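Local coordinates for protein 2-Cys peroxiredoxin (PDB 2H01) that probably reduces hydrogen peroxide and organic hydroperoxides to water and alcohols, acting as a thiol-specific, thioredoxin-dependent peroxidase, at residues G21-L25 / S26-G30. Residues are numbered along the deposited sequence; the frame is centred on the assembly and turned at random.
Sequences GEVSL and SDFIG
D27 and F28 both set CG opposite their own carbonyl carbon and beside the backbone N, with chi1 of -64° and -56°; the first swings its carboxylate back to S24, the second carries its ring toward V23. The S24 amide meets the carboxylate from above its plane, N to D27 OD2 being 2.8 Å with an N-H...O angle of 157°. Carboxylate and serine CB lie alongside each other as well, S24 CB to D27 OD2 measuring 3.6 Å. A water joins the same two residues: it sits 3.0 Å from S24 OG and gives a longer bond of 3.3 Å to D27 OD2, so this one oxygen accepts from both a backbone amide and a solvent molecule. Two successive i+3 to i backbone bonds, D27 N to S24 O at 3.0 Å and F28 N to L25 O at 3.1 Å, wind the chain into a short 3-10 turn. In this thioredoxin-fold peroxiredoxin the turn closes off strand 20-24, the antiparallel partner of strand 10-14, and starts the loop to strand 33-38. V23 and F28 cross at about a right angle, and V23 CG1 touches the ring at F28 CE2, 3.7 Å away. The L25 carbonyl approaches the same ring obliquely, its O 3.4 Å from F28 CD2. F28 also packs on E67 and L69 of strand 66-72, while V23 rests on A13 and F15. L25, whose CB points away from 26-30, packs against A6, F9 and Y111.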
loop_
_atom_site.group_PDB
_atom_site.type_symbol
_atom_site.label_atom_id
_atom_site.label_comp_id
_atom_site.label_asym_id
_atom_site.label_seq_id
_atom_site.Cartn_x
_atom_site.Cartn_y
_atom_site.Cartn_z
ATOM N N GLY A 21 16.934 -1.025 -4.367
ATOM C CA GLY A 21 16.986 -2.277 -3.643
ATOM C C GLY A 21 15.859 -3.187 -4.064
ATOM O O GLY A 21 15.069 -2.841 -4.936
ATOM N N GLU A 22 15.789 -4.356 -3.441
ATOM C CA GLU A 22 14.754 -5.318 -3.748
ATOM C C GLU A 22 13.847 -5.506 -2.544
ATOM O O GLU A 22 14.291 -5.442 -1.400
ATOM C CB GLU A 22 15.389 -6.647 -4.136
ATOM C CG GLU A 22 14.394 -7.740 -4.477
ATOM C CD GLU A 22 15.086 -9.025 -4.886
ATOM O OE1 GLU A 22 15.899 -9.539 -4.081
ATOM O OE2 GLU A 22 14.822 -9.513 -6.008
ATOM N N VAL A 23 12.555 -5.660 -2.799
ATOM C CA VAL A 23 11.598 -5.954 -1.752
ATOM C C VAL A 23 10.665 -7.102 -2.091
ATOM O O VAL A 23 10.136 -7.192 -3.188
ATOM C CB VAL A 23 10.728 -4.749 -1.389
ATOM C CG1 VAL A 23 9.630 -5.181 -0.429
ATOM C CG2 VAL A 23 11.543 -3.664 -0.787
ATOM N N SER A 24 10.435 -7.955 -1.111
ATOM C CA SER A 24 9.519 -9.078 -1.267
ATOM C C SER A 24 8.445 -8.896 -0.208
ATOM O O SER A 24 8.716 -8.414 0.885
ATOM C CB SER A 24 10.236 -10.418 -1.037
ATOM O OG SER A 24 11.231 -10.677 -2.018
ATOM N N LEU A 25 7.223 -9.273 -0.529
ATOM C CA LEU A 25 6.154 -9.124 0.431
ATOM C C LEU A 25 6.507 -9.901 1.693
ATOM O O LEU A 25 6.313 -9.419 2.810
ATOM C CB LEU A 25 4.849 -9.646 -0.157
ATOM C CG LEU A 25 3.619 -9.337 0.682
ATOM C CD1 LEU A 25 3.599 -7.863 1.013
ATOM C CD2 LEU A 25 2.371 -9.727 -0.069
ATOM N N SER A 26 7.055 -11.094 1.485
ATOM C CA SER A 26 7.437 -12.004 2.557
ATOM C C SER A 26 8.495 -11.470 3.515
ATOM O O SER A 26 8.668 -12.018 4.601
ATOM C CB SER A 26 7.909 -13.349 1.960
ATOM O OG SER A 26 9.120 -13.198 1.236
ATOM N N ASP A 27 9.214 -10.424 3.123
ATOM C CA ASP A 27 10.224 -9.853 4.014
ATOM C C ASP A 27 9.555 -9.285 5.273
ATOM O O ASP A 27 10.206 -9.072 6.292
ATOM C CB ASP A 27 10.988 -8.699 3.348
ATOM C CG ASP A 27 11.806 -9.134 2.148
ATOM O OD1 ASP A 27 12.263 -10.296 2.120
ATOM O OD2 ASP A 27 12.011 -8.295 1.239
ATOM N N PHE A 28 8.251 -9.043 5.191
ATOM C CA PHE A 28 7.524 -8.449 6.308
ATOM C C PHE A 28 6.757 -9.402 7.211
ATOM O O PHE A 28 6.214 -8.985 8.232
ATOM C CB PHE A 28 6.598 -7.357 5.774
ATOM C CG PHE A 28 7.324 -6.303 4.977
ATOM C CD1 PHE A 28 8.215 -5.432 5.604
ATOM C CD2 PHE A 28 7.143 -6.203 3.594
ATOM C CE1 PHE A 28 8.919 -4.474 4.868
ATOM C CE2 PHE A 28 7.837 -5.252 2.844
ATOM C CZ PHE A 28 8.730 -4.383 3.481
ATOM N N ILE A 29 6.653 -10.656 6.810
ATOM C CA ILE A 29 6.006 -11.640 7.655
ATOM C C ILE A 29 6.584 -11.681 9.070
ATOM O O ILE A 29 7.777 -11.822 9.256
ATOM C CB ILE A 29 5.995 -13.031 6.987
ATOM C CG1 ILE A 29 4.664 -13.256 6.283
ATOM C CG2 ILE A 29 6.153 -14.100 8.010
ATOM C CD1 ILE A 29 4.779 -13.759 4.865
ATOM N N GLY A 30 5.720 -11.530 10.060
ATOM C CA GLY A 30 6.149 -11.558 11.447
ATOM C C GLY A 30 6.967 -10.346 11.846
ATOM O O GLY A 30 7.648 -10.364 12.875
HETATM O O HOH W 1 13.828 -9.340 -1.245
#